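Local atomic coordinates of Exo-1,5-alpha-L-arabinofuranobiosidase (Gibberella zeae, PDB entry 2YDT), a protein that probably hydrolyses alpha-1,5-linked L-arabinan as an exo-acting glycosidase, and binds an arabinose-derived iminosugar inhibitor in its pocket. Residues A[289-294]-A[298-303]; A[325-330]-A[335-340]; A[279-284]-A[359-364]; A[263-266]-A[270-273]; A[213-218]-A[223-228]. One frame throughout, in Å; residues are numbered along the deposited sequence.

Contact 1: A[289-294]-A[298-303]. With MN (manganese (II) ion), chain M.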
# COMPACT_ATOMS: atom_id res chain seq x y z
N THR A 289 18.16 -5.71 -2.23
CA THR A 289 17.13 -6.64 -2.69
C THR A 289 15.79 -5.89 -2.77
O THR A 289 15.32 -5.39 -1.73
CB THR A 289 16.97 -7.85 -1.74
OG1 THR A 289 18.24 -8.48 -1.53
CG2 THR A 289 16.03 -8.90 -2.34
N ILE A 290 15.24 -5.84 -3.97
CA ILE A 290 13.85 -5.36 -4.18
C ILE A 290 12.97 -6.55 -3.83
O ILE A 290 13.22 -7.65 -4.27
CB ILE A 290 13.55 -4.92 -5.64
CG1 ILE A 290 14.52 -3.84 -6.12
CG2 ILE A 290 12.08 -4.45 -5.77
CD1 ILE A 290 14.58 -3.61 -7.60
N VAL A 291 11.93 -6.33 -3.01
CA VAL A 291 10.99 -7.38 -2.62
C VAL A 291 9.56 -6.98 -3.01
O VAL A 291 9.10 -5.88 -2.63
CB VAL A 291 11.06 -7.72 -1.12
CG1 VAL A 291 10.29 -8.99 -0.85
CG2 VAL A 291 12.55 -7.95 -0.69
N VAL A 292 8.88 -7.84 -3.74
CA VAL A 292 7.51 -7.58 -4.17
C VAL A 292 6.57 -8.71 -3.71
O VAL A 292 6.86 -9.91 -3.83
CB VAL A 292 7.40 -7.42 -5.70
CG1 VAL A 292 5.96 -7.37 -6.13
CG2 VAL A 292 8.11 -6.13 -6.17
N SER A 293 5.42 -8.32 -3.20
CA SER A 293 4.31 -9.24 -2.96
C SER A 293 3.23 -8.92 -3.96
O SER A 293 3.11 -7.79 -4.43
CB SER A 293 3.76 -9.09 -1.54
OG SER A 293 2.64 -9.96 -1.29
N CYS A 294 2.40 -9.94 -4.27
CA CYS A 294 1.14 -9.72 -4.95
C CYS A 294 -0.01 -10.34 -4.15
O CYS A 294 0.23 -11.08 -3.20
CB CYS A 294 1.17 -10.26 -6.37
SG CYS A 294 0.95 -12.04 -6.53
N SER A 298 1.21 -16.62 -2.55
CA SER A 298 1.86 -16.45 -1.25
C SER A 298 3.35 -16.16 -1.29
O SER A 298 3.91 -15.71 -0.29
CB SER A 298 1.59 -17.67 -0.37
OG SER A 298 2.15 -18.83 -0.94
N GLU A 299 4.00 -16.43 -2.43
CA GLU A 299 5.43 -16.23 -2.52
C GLU A 299 5.83 -14.75 -2.50
O GLU A 299 4.99 -13.85 -2.72
CB GLU A 299 6.01 -16.88 -3.78
CG GLU A 299 5.75 -18.40 -3.83
CD GLU A 299 4.51 -18.80 -4.56
OE1 GLU A 299 3.66 -17.95 -4.90
OE2 GLU A 299 4.35 -20.01 -4.85
N ILE A 300 7.10 -14.50 -2.21
CA ILE A 300 7.71 -13.18 -2.45
C ILE A 300 8.56 -13.27 -3.72
O ILE A 300 9.09 -14.36 -4.06
CB ILE A 300 8.46 -12.63 -1.24
CG1 ILE A 300 9.68 -13.52 -0.87
CG2 ILE A 300 7.45 -12.38 -0.06
CD1 ILE A 300 10.66 -12.85 0.07
N PHE A 301 8.69 -12.13 -4.38
CA PHE A 301 9.43 -11.97 -5.62
C PHE A 301 10.56 -10.98 -5.39
O PHE A 301 10.34 -9.86 -4.90
CB PHE A 301 8.50 -11.54 -6.73
CG PHE A 301 7.45 -12.55 -7.04
CD1 PHE A 301 7.62 -13.51 -8.02
CD2 PHE A 301 6.30 -12.63 -6.27
CE1 PHE A 301 6.65 -14.49 -8.27
CE2 PHE A 301 5.32 -13.60 -6.52
CZ PHE A 301 5.52 -14.54 -7.52
N THR A 302 11.79 -11.38 -5.73
CA THR A 302 12.95 -10.56 -5.39
C THR A 302 13.77 -10.20 -6.62
O THR A 302 13.75 -10.91 -7.61
CB THR A 302 13.90 -11.26 -4.36
OG1 THR A 302 14.43 -12.47 -4.95
CG2 THR A 302 13.16 -11.57 -3.05
N ASN A 303 14.53 -9.10 -6.51
CA ASN A 303 15.38 -8.63 -7.61
C ASN A 303 16.57 -7.92 -7.02
O ASN A 303 16.46 -6.89 -6.38
CB ASN A 303 14.58 -7.76 -8.59
CG ASN A 303 15.34 -7.44 -9.88
OD1 ASN A 303 16.42 -6.82 -9.83
ND2 ASN A 303 14.75 -7.82 -11.01
MN MN M . 5.26 -21.90 -3.79
O HOH W 1 2.84 -12.75 -3.77
O HOH W 2 6.51 -21.76 -4.95

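Contact 2: A[325-330]-A[335-340]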
# COMPACT_ATOMS: atom_id res chain seq x y z
N ARG A 325 -1.38 -7.64 0.37
CA ARG A 325 -0.44 -8.05 1.40
C ARG A 325 0.76 -7.12 1.36
O ARG A 325 1.28 -6.84 0.26
CB ARG A 325 -0.08 -9.54 1.19
CG ARG A 325 0.58 -10.19 2.39
CD ARG A 325 0.98 -11.66 2.11
NE ARG A 325 1.97 -11.72 1.04
CZ ARG A 325 2.62 -12.82 0.69
NH1 ARG A 325 2.41 -13.95 1.36
NH2 ARG A 325 3.45 -12.80 -0.35
N SER A 326 1.18 -6.63 2.52
CA SER A 326 2.18 -5.58 2.60
C SER A 326 3.47 -6.06 3.20
O SER A 326 3.54 -7.17 3.78
CB SER A 326 1.65 -4.37 3.37
OG SER A 326 1.15 -4.71 4.61
N LEU A 327 4.50 -5.23 3.05
CA LEU A 327 5.87 -5.58 3.46
C LEU A 327 6.53 -4.46 4.22
O LEU A 327 6.22 -3.27 4.04
CB LEU A 327 6.71 -5.88 2.21
CG LEU A 327 6.25 -6.94 1.24
CD1 LEU A 327 7.10 -6.90 -0.12
CD2 LEU A 327 6.32 -8.33 1.87
N LEU A 328 7.45 -4.83 5.11
CA LEU A 328 8.20 -3.89 5.89
C LEU A 328 9.62 -4.43 6.09
O LEU A 328 9.80 -5.61 6.42
CB LEU A 328 7.50 -3.69 7.24
CG LEU A 328 8.18 -2.74 8.19
CD1 LEU A 328 7.15 -1.98 9.02
CD2 LEU A 328 9.20 -3.52 9.07
N THR A 329 10.61 -3.58 5.89
CA THR A 329 12.01 -3.93 6.18
C THR A 329 12.46 -3.21 7.47
O THR A 329 12.02 -2.10 7.73
CB THR A 329 12.92 -3.60 4.96
OG1 THR A 329 14.24 -4.11 5.22
CG2 THR A 329 13.01 -2.10 4.73
N PHE A 330 13.29 -3.84 8.30
CA PHE A 330 13.67 -3.29 9.60
C PHE A 330 14.98 -2.55 9.52
O PHE A 330 15.96 -3.09 8.98
CB PHE A 330 13.82 -4.42 10.64
CG PHE A 330 12.51 -5.10 11.03
CD1 PHE A 330 11.86 -4.72 12.19
CD2 PHE A 330 11.94 -6.08 10.25
CE1 PHE A 330 10.64 -5.35 12.59
CE2 PHE A 330 10.72 -6.67 10.63
CZ PHE A 330 10.11 -6.32 11.80
N ASP A 335 18.14 -7.82 6.93
CA ASP A 335 17.79 -9.21 6.60
C ASP A 335 16.35 -9.55 7.00
O ASP A 335 15.76 -10.43 6.42
CB ASP A 335 18.76 -10.15 7.34
CG ASP A 335 18.73 -11.57 6.83
OD1 ASP A 335 18.27 -11.87 5.72
OD2 ASP A 335 19.25 -12.44 7.58
N LEU A 336 15.80 -8.83 7.96
CA LEU A 336 14.45 -9.14 8.47
C LEU A 336 13.38 -8.49 7.58
O LEU A 336 13.49 -7.29 7.21
CB LEU A 336 14.28 -8.64 9.90
CG LEU A 336 15.09 -9.38 10.99
CD1 LEU A 336 14.87 -8.68 12.38
CD2 LEU A 336 14.72 -10.85 11.00
N LEU A 337 12.35 -9.26 7.28
CA LEU A 337 11.25 -8.80 6.45
C LEU A 337 9.92 -9.18 7.12
O LEU A 337 9.66 -10.35 7.36
CB LEU A 337 11.33 -9.42 5.07
CG LEU A 337 10.19 -9.09 4.08
CD1 LEU A 337 10.35 -7.65 3.49
CD2 LEU A 337 10.13 -10.11 2.95
N MET A 338 9.07 -8.17 7.38
CA MET A 338 7.70 -8.46 7.86
C MET A 338 6.76 -8.52 6.66
O MET A 338 6.87 -7.69 5.73
CB MET A 338 7.23 -7.37 8.85
CG MET A 338 5.76 -7.47 9.19
SD MET A 338 5.28 -6.22 10.46
CE MET A 338 5.69 -7.19 11.80
N ILE A 339 5.86 -9.50 6.68
CA ILE A 339 4.85 -9.71 5.68
C ILE A 339 3.51 -9.71 6.43
O ILE A 339 3.31 -10.50 7.37
CB ILE A 339 5.03 -11.06 4.92
CG1 ILE A 339 6.50 -11.22 4.51
CG2 ILE A 339 4.05 -11.15 3.75
CD1 ILE A 339 6.86 -12.60 3.96
N MET A 340 2.60 -8.78 6.07
CA MET A 340 1.40 -8.50 6.87
C MET A 340 0.19 -8.53 5.95
O MET A 340 0.22 -7.98 4.84
CB MET A 340 1.48 -7.10 7.50
CG MET A 340 0.36 -6.77 8.50
SD MET A 340 0.42 -4.99 8.86
CE MET A 340 -0.83 -4.88 10.13
O HOH W 3 14.15 -6.79 4.84

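Contact 3: A[279-284]-A[359-364]. With MN (manganese (II) ion), chain K; SO4 (sulfate ion), chain D.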
# COMPACT_ATOMS: atom_id res chain seq x y z
N VAL A 279 9.03 -3.14 -1.52
CA VAL A 279 10.01 -2.48 -0.65
C VAL A 279 11.39 -2.75 -1.22
O VAL A 279 11.55 -3.64 -2.09
CB VAL A 279 9.97 -2.93 0.83
CG1 VAL A 279 8.65 -2.53 1.44
CG2 VAL A 279 10.19 -4.45 0.96
N TRP A 280 12.38 -2.02 -0.71
CA TRP A 280 13.79 -2.31 -0.98
C TRP A 280 14.50 -2.37 0.37
O TRP A 280 14.28 -1.54 1.26
CB TRP A 280 14.43 -1.25 -1.89
CG TRP A 280 15.94 -1.45 -2.07
CD1 TRP A 280 16.53 -2.26 -2.97
CD2 TRP A 280 16.98 -0.90 -1.27
NE1 TRP A 280 17.91 -2.20 -2.84
CE2 TRP A 280 18.22 -1.40 -1.78
CE3 TRP A 280 17.01 -0.04 -0.19
CZ2 TRP A 280 19.46 -1.01 -1.25
CZ3 TRP A 280 18.26 0.32 0.36
CH2 TRP A 280 19.46 -0.18 -0.18
N THR A 281 15.41 -3.34 0.46
CA THR A 281 16.29 -3.46 1.61
C THR A 281 17.76 -3.47 1.14
O THR A 281 18.02 -4.02 0.08
CB THR A 281 16.00 -4.76 2.41
OG1 THR A 281 17.05 -4.93 3.37
CG2 THR A 281 15.87 -6.00 1.53
N PRO A 282 18.67 -2.92 1.96
CA PRO A 282 20.12 -3.02 1.67
C PRO A 282 20.68 -4.45 1.75
O PRO A 282 21.80 -4.69 1.24
CB PRO A 282 20.79 -2.14 2.73
CG PRO A 282 19.77 -1.64 3.59
CD PRO A 282 18.41 -2.08 3.14
N TYR A 283 19.92 -5.38 2.32
CA TYR A 283 20.36 -6.79 2.37
C TYR A 283 20.69 -7.31 0.97
O TYR A 283 19.98 -7.06 0.00
CB TYR A 283 19.29 -7.69 3.01
CG TYR A 283 19.66 -9.16 2.84
CD1 TYR A 283 20.55 -9.75 3.72
CD2 TYR A 283 19.19 -9.91 1.76
CE1 TYR A 283 20.96 -11.07 3.54
CE2 TYR A 283 19.59 -11.23 1.57
CZ TYR A 283 20.47 -11.79 2.48
OH TYR A 283 20.89 -13.10 2.32
N GLY A 284 21.79 -8.06 0.86
CA GLY A 284 22.03 -8.90 -0.30
C GLY A 284 23.13 -8.45 -1.23
O GLY A 284 23.25 -8.96 -2.32
N VAL A 359 10.32 -12.95 8.58
CA VAL A 359 11.26 -13.94 8.00
C VAL A 359 12.62 -13.28 7.79
O VAL A 359 12.75 -12.06 7.82
CB VAL A 359 10.77 -14.48 6.68
CG1 VAL A 359 9.39 -15.13 6.83
CG2 VAL A 359 10.74 -13.38 5.57
N ARG A 360 13.66 -14.10 7.62
CA ARG A 360 14.96 -13.64 7.20
C ARG A 360 15.18 -13.98 5.73
O ARG A 360 15.04 -15.13 5.32
CB ARG A 360 16.09 -14.33 8.04
CG ARG A 360 16.32 -13.72 9.34
CD ARG A 360 17.58 -14.29 10.05
NE ARG A 360 17.61 -13.69 11.37
CZ ARG A 360 18.04 -12.46 11.63
NH1 ARG A 360 18.61 -11.73 10.69
NH2 ARG A 360 17.95 -12.00 12.84
N LEU A 361 15.61 -13.00 4.94
CA LEU A 361 15.83 -13.18 3.53
C LEU A 361 17.00 -14.16 3.35
O LEU A 361 16.96 -14.96 2.41
CB LEU A 361 16.12 -11.85 2.86
CG LEU A 361 14.92 -10.93 2.74
CD1 LEU A 361 15.38 -9.52 2.30
CD2 LEU A 361 13.88 -11.56 1.78
N SER A 362 17.97 -14.10 4.27
CA SER A 362 19.13 -15.04 4.25
C SER A 362 18.68 -16.50 4.35
O SER A 362 19.39 -17.41 3.88
CB SER A 362 20.12 -14.70 5.37
OG SER A 362 19.60 -14.83 6.66
N GLU A 363 17.49 -16.74 4.90
CA GLU A 363 16.94 -18.11 5.00
C GLU A 363 15.93 -18.45 3.93
O GLU A 363 15.93 -19.54 3.37
CB GLU A 363 16.34 -18.29 6.40
CG GLU A 363 17.35 -17.92 7.48
CD GLU A 363 16.87 -18.10 8.90
OE1 GLU A 363 15.67 -17.85 9.15
OE2 GLU A 363 17.70 -18.47 9.78
N VAL A 364 15.04 -17.50 3.63
CA VAL A 364 14.06 -17.64 2.57
C VAL A 364 14.67 -17.79 1.18
O VAL A 364 14.12 -18.51 0.33
CB VAL A 364 13.09 -16.41 2.62
CG1 VAL A 364 12.26 -16.32 1.36
CG2 VAL A 364 12.22 -16.51 3.88
MN MN K . 17.62 -18.85 11.73
S SO4 D . 16.14 -15.20 14.49
O1 SO4 D . 16.35 -13.79 14.73
O2 SO4 D . 16.39 -15.56 13.12
O3 SO4 D . 16.97 -15.91 15.46
O4 SO4 D . 14.79 -15.63 14.86
O HOH W 4 15.62 -17.61 11.69
O HOH W 5 18.44 -17.27 12.78

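Contact 4: A[263-266]-A[270-273]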
# COMPACT_ATOMS: atom_id res chain seq x y z
N GLN A 263 6.66 -6.13 -17.14
CA GLN A 263 5.97 -7.15 -16.37
C GLN A 263 6.93 -7.89 -15.47
O GLN A 263 8.07 -8.17 -15.89
CB GLN A 263 5.34 -8.20 -17.32
CG GLN A 263 4.45 -9.17 -16.60
CD GLN A 263 3.82 -10.18 -17.56
OE1 GLN A 263 4.06 -10.11 -18.79
NE2 GLN A 263 2.97 -11.05 -17.03
N ILE A 264 6.51 -8.24 -14.26
CA ILE A 264 7.29 -9.12 -13.40
C ILE A 264 7.00 -10.55 -13.80
O ILE A 264 5.87 -11.00 -13.73
CB ILE A 264 6.99 -8.99 -11.89
CG1 ILE A 264 7.38 -7.61 -11.41
CG2 ILE A 264 7.80 -10.07 -11.09
CD1 ILE A 264 7.23 -7.39 -9.86
N VAL A 265 8.04 -11.27 -14.23
CA VAL A 265 7.94 -12.71 -14.53
C VAL A 265 9.17 -13.34 -13.88
O VAL A 265 10.28 -12.91 -14.15
CB VAL A 265 7.94 -12.99 -16.05
CG1 VAL A 265 7.81 -14.51 -16.35
CG2 VAL A 265 6.81 -12.26 -16.79
N SER A 266 8.98 -14.31 -12.97
CA SER A 266 10.15 -14.92 -12.30
C SER A 266 10.82 -15.91 -13.27
O SER A 266 10.25 -16.22 -14.31
CB SER A 266 9.78 -15.61 -10.97
OG SER A 266 8.89 -16.68 -11.16
N THR A 270 6.63 -17.75 -13.51
CA THR A 270 5.50 -17.32 -12.68
C THR A 270 5.21 -15.85 -12.94
O THR A 270 6.15 -15.04 -12.98
CB THR A 270 5.76 -17.52 -11.18
OG1 THR A 270 6.01 -18.92 -10.92
CG2 THR A 270 4.54 -17.08 -10.34
N THR A 271 3.92 -15.56 -13.15
CA THR A 271 3.41 -14.22 -13.48
C THR A 271 2.54 -13.66 -12.32
O THR A 271 1.32 -13.87 -12.30
CB THR A 271 2.59 -14.25 -14.75
OG1 THR A 271 1.51 -15.19 -14.62
CG2 THR A 271 3.42 -14.61 -15.99
N PRO A 272 3.17 -12.99 -11.36
CA PRO A 272 2.38 -12.43 -10.24
C PRO A 272 1.35 -11.46 -10.76
O PRO A 272 1.60 -10.71 -11.72
CB PRO A 272 3.41 -11.70 -9.39
CG PRO A 272 4.63 -11.61 -10.19
CD PRO A 272 4.60 -12.67 -11.25
N ALA A 273 0.18 -11.47 -10.10
CA ALA A 273 -0.94 -10.61 -10.46
C ALA A 273 -1.63 -10.12 -9.19
O ALA A 273 -1.68 -10.83 -8.19
CB ALA A 273 -1.97 -11.32 -11.34
O HOH W 6 3.10 -10.91 -14.12

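Contact 5: A[213-218]-A[223-228]. With SO4 (sulfate ion), chain G.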
# COMPACT_ATOMS: atom_id res chain seq x y z
N PRO A 213 -0.74 1.82 -6.56
CA PRO A 213 0.68 2.19 -6.72
C PRO A 213 1.47 2.09 -5.41
O PRO A 213 0.99 2.57 -4.36
CB PRO A 213 0.62 3.64 -7.20
CG PRO A 213 -0.60 4.16 -6.47
CD PRO A 213 -1.62 3.01 -6.51
N THR A 214 2.66 1.49 -5.46
CA THR A 214 3.62 1.58 -4.37
C THR A 214 5.00 1.83 -4.97
O THR A 214 5.21 1.59 -6.17
CB THR A 214 3.64 0.37 -3.43
OG1 THR A 214 4.09 -0.80 -4.13
CG2 THR A 214 2.22 0.11 -2.84
N VAL A 215 5.90 2.38 -4.15
CA VAL A 215 7.18 2.90 -4.65
C VAL A 215 8.29 2.60 -3.67
O VAL A 215 8.11 2.62 -2.45
CB VAL A 215 7.09 4.45 -4.90
CG1 VAL A 215 8.29 4.97 -5.72
CG2 VAL A 215 5.73 4.81 -5.57
N ALA A 216 9.48 2.30 -4.19
CA ALA A 216 10.63 2.10 -3.35
C ALA A 216 11.87 2.77 -3.99
O ALA A 216 12.00 2.82 -5.20
CB ALA A 216 10.90 0.62 -3.11
N LYS A 217 12.75 3.27 -3.14
CA LYS A 217 14.01 3.89 -3.58
C LYS A 217 15.14 2.85 -3.63
O LYS A 217 15.34 2.12 -2.67
CB LYS A 217 14.43 5.00 -2.63
CG LYS A 217 15.63 5.86 -3.15
CD LYS A 217 15.94 7.01 -2.20
CE LYS A 217 17.09 7.89 -2.74
NZ LYS A 217 17.45 8.97 -1.74
N LEU A 218 15.90 2.87 -4.73
CA LEU A 218 16.99 1.97 -5.02
C LEU A 218 18.33 2.72 -4.81
O LEU A 218 18.37 3.94 -4.76
CB LEU A 218 16.88 1.52 -6.47
CG LEU A 218 15.54 0.90 -6.87
CD1 LEU A 218 15.56 0.42 -8.32
CD2 LEU A 218 15.18 -0.21 -5.89
N TYR A 223 14.19 4.96 -8.61
CA TYR A 223 13.01 4.53 -7.88
C TYR A 223 12.27 3.52 -8.71
O TYR A 223 12.25 3.63 -9.95
CB TYR A 223 12.08 5.70 -7.62
CG TYR A 223 12.62 6.70 -6.66
CD1 TYR A 223 12.26 6.67 -5.31
CD2 TYR A 223 13.51 7.66 -7.08
CE1 TYR A 223 12.75 7.61 -4.42
CE2 TYR A 223 14.03 8.60 -6.18
CZ TYR A 223 13.66 8.56 -4.87
OH TYR A 223 14.18 9.50 -4.01
N ILE A 224 11.70 2.51 -8.04
CA ILE A 224 10.82 1.54 -8.70
C ILE A 224 9.37 1.81 -8.30
O ILE A 224 9.06 1.90 -7.12
CB ILE A 224 11.25 0.09 -8.41
CG1 ILE A 224 10.42 -0.89 -9.25
CG2 ILE A 224 11.23 -0.23 -6.88
CD1 ILE A 224 10.87 -2.38 -9.14
N TYR A 225 8.53 1.91 -9.32
CA TYR A 225 7.09 2.15 -9.22
C TYR A 225 6.39 0.88 -9.63
O TYR A 225 6.53 0.45 -10.78
CB TYR A 225 6.75 3.27 -10.18
CG TYR A 225 5.30 3.72 -10.26
CD1 TYR A 225 4.80 4.57 -9.29
CD2 TYR A 225 4.48 3.33 -11.28
CE1 TYR A 225 3.47 5.03 -9.35
CE2 TYR A 225 3.15 3.79 -11.38
CZ TYR A 225 2.67 4.64 -10.39
OH TYR A 225 1.36 5.07 -10.48
N VAL A 226 5.54 0.33 -8.74
CA VAL A 226 4.90 -0.94 -8.95
C VAL A 226 3.39 -0.78 -8.90
O VAL A 226 2.86 0.04 -8.11
CB VAL A 226 5.40 -1.98 -7.89
CG1 VAL A 226 4.68 -3.33 -8.04
CG2 VAL A 226 6.96 -2.17 -8.05
N TYR A 227 2.69 -1.53 -9.75
CA TYR A 227 1.25 -1.44 -9.86
C TYR A 227 0.66 -2.69 -10.45
O TYR A 227 1.38 -3.48 -11.05
CB TYR A 227 0.79 -0.23 -10.67
CG TYR A 227 1.35 -0.11 -12.08
CD1 TYR A 227 0.60 -0.46 -13.19
CD2 TYR A 227 2.62 0.34 -12.29
CE1 TYR A 227 1.14 -0.36 -14.49
CE2 TYR A 227 3.16 0.42 -13.57
CZ TYR A 227 2.40 0.12 -14.66
OH TYR A 227 2.93 0.23 -15.93
N GLU A 228 -0.65 -2.85 -10.28
CA GLU A 228 -1.37 -3.90 -11.05
C GLU A 228 -1.88 -3.27 -12.35
O GLU A 228 -2.52 -2.21 -12.35
CB GLU A 228 -2.48 -4.56 -10.23
CG GLU A 228 -3.68 -3.66 -9.91
CD GLU A 228 -4.88 -4.41 -9.27
OE1 GLU A 228 -4.68 -5.56 -8.80
OE2 GLU A 228 -6.00 -3.85 -9.24
S SO4 G . 15.24 12.02 -0.85
O1 SO4 G . 14.04 12.31 -0.08
O2 SO4 G . 15.21 12.74 -2.11
O3 SO4 G . 16.43 12.44 -0.10
O4 SO4 G . 15.28 10.57 -1.06

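Contact 1: A[289-294]-A[298-303]
The first torsions of V291 and I300 bring their branches together. V291 sets CG1 anti to its backbone N (chi1 -168°). I300 places CG1 between its backbone N and carbonyl carbon (chi1 64°), and the chain continues to CD1. V291 CG1 then lies 4.0 Å from I300 CD1, the two side chains running at a slant to each other. Further along the same face, T289 CG2 rests on T302 CB at 3.8 Å. L337 of strand 336-341 packs against both V291 and I300.

The other face carries I290, V292, F301 and N303. V292 and F301 stand as neighbours there, CB to CB 4.4 Å. The F301 ring turns its edge to V292 O, with CD2 3.7 Å from that oxygen.

Four backbone hydrogen bonds join the strands in two antiparallel hydrogen-bonded pairs, I290 with N303 and V292 with F301. V292 N to F301 O is the shortest, at 2.7 Å. Past these bonds a water accepts from C294 N at 2.9 Å and probably donates to E299 O at 2.6 Å.

E299 OE2 binds manganese at 2.4 Å, a metal it shares with D316, while OE1 forms a salt bridge to R297. The arrangement is a beta hairpin made by the two middle strands of a four-stranded blade, as in the six-bladed propeller of sialidase-like glycosidases.

Contact 2: A[325-330]-A[335-340]
R325 opens the contact by laying its guanidinium against I339. The chain bends at its third torsion (62°), and I339 CG2 sits 3.4 Å above the guanidinium plane, toward the rim. The N-H groups serve other partners: NE bonds to S293 OG and NH1 to S298 O, both in the neighbouring blade.

S326 starts the antiparallel pairing. Its N donates to M340 O at 2.9 Å, and its hydroxyl bonds to A31 O. L327 runs alongside I339 in the same direction, with L327 CD2 3.9 Å from I339 CG1. L328 O takes M338 N at 2.8 Å. L328 CB stands 4.0 Å from M338 CB. L328 also sends CD2 over the centre of the F330 ring.

F330 leans across the partner strand. Its CD2 meets L336 CB at 3.5 Å, its CE2 meets M338 CB at 4.0 Å, and L336 O lies at the ring edge.

This hairpin forms the inner half of the blade closed by strand 11-17. Apart from backbone bonds the contact is mostly apolar. The buried arginine faces a methyl group, while oxygens satisfy NE and NH1, probably offsetting the cost of burying its charge.

Contact 3: A[279-284]-A[359-364]
Y283 and L361 run antiparallel alongside one another. The ring runs outward over the start of the short helix 361-364, and L361 points back toward strand 277-281. Y283 CE2 lies 3.8 Å from L361 CB, with the ring oblique to it. The ring gets there because Y283 holds CG anti to its backbone N (chi1 171°). Its OH ends over S362, 3.3 Å from S362 CA.

The methyls L361 CD1 and T281 CG2 meet tip to tip at 3.6 Å. T281 also fixes the turn that leads into Y283. Its OG1 accepts from Y283 N at 3.1 Å, an ST turn where strand 277-281 ends, and it bonds to P334 O as well. On the other side R360 is the N-cap residue, and its O accepts from both E363 N and V364 N. The contact thus joins the ends of two adjacent propeller blades.

The helix start also carries bound ions. The R360 guanidinium meets a sulfate, probably from the crystallisation liquor, edge-on, with NE 2.8 Å from O2 and NH2 3.1 Å from O1, while NH1 forms salt bridges to D333 and D335. E363 OE2 binds manganese at 2.0 Å. Two waters on that metal each donate to sulfate O2.

Contact 4: A[263-266]-A[270-273]
S266 N donates to T270 O at 2.9 Å, nearly straight (160°) and in the carbonyl plane, and this one direct backbone bond closes the loop 266-270. The same oxygen receives a CA-H...O contact from V265 CA at 3.3 Å. The two segments belong to the connection that leaves strand 262-263, the outermost of one propeller blade, and leads to strand 277-281 of the next. Apart from Q263, which ends strand 262-263, both segments are loop.

Near the closing bond, S266 OG approaches T270 CB to 3.2 Å. The T270 hydroxyl bonds to D268 OD1, inside the loop, and to K314 NZ. Further on, I264 and P272 cross at about a right angle. I264 CG2 touches P272 CG at 3.6 Å. Both are buried. I264 also packs on V245 and Y247 of strand 245-250, while P272 and T270 lean on F301 of the following blade. The loop is therefore wedged between two blades.

Q263 extends its chain toward T271, with CG anti to the backbone N (chi1 -172°), and its NE2 passes T271 CG2 at 3.7 Å. From there the amide helps to hold a water between the segments. That water accepts from Q263 NE2 at 2.9 Å and donates to two carbonyls, I264 O and P272 O, each at 2.8 Å.

Contact 5: A[213-218]-A[223-228]
The Y223 ring takes K217 over one face. K217 CG stands 4.0 Å from the ring centroid and 29° off its normal, a CH-pi contact. Fully extended, the K217 chain passes Y223 OH, with K217 CD 3.5 Å from it. Its NZ then donates to O4 of a sulfate, probably from the crystallisation liquor, 2.8 Å away. Y225 is approached obliquely, by V215 CG2 at 3.8 Å from CD1 and by P213 CB at 3.8 Å from CE1. Its ring also stacks with F256.

I224 and V226 line the other face of the hairpin. A216 CB touches I224 CG2 at 3.9 Å, and L218 CD2 comes up to the same methyl. T214 turns its hydroxyl to V278 N.

Backbone hydrogen bonds run both ways between T214 and V226 and between A216 and I224. V226 N to T214 O is almost straight, 171° at the hydrogen. E228 touches the bound iminosugar.

These are the two inner strands of one propeller blade. Strand 245-250 pairs with strand 223-230 on its outer side. F158 and M160 of strand 154-162 pack on V215, and V278 of strand 277-281 packs on I224 and V226, so neighbouring blades cover both faces.

The contacts run round three neighbouring blades of the propeller. Contact 5 comes first along the chain, then contact 4, both on the blade that runs from strand 209-217 to strand 262-263 or the loop that leaves it. Contacts 1 and 2 follow in series, and both are nested inside the long loop that contact 3 closes. Contact 1 shares its sheet with strand 277-281 of contact 3, and contact 2 shares its sheet with strand 354-360. The centres of contacts 1 and 2, and of contacts 1 and 4, are about 10 Å apart. Contacts 2 and 4 lie about 20 Å apart without touching. R325 and W280 pack blade against blade.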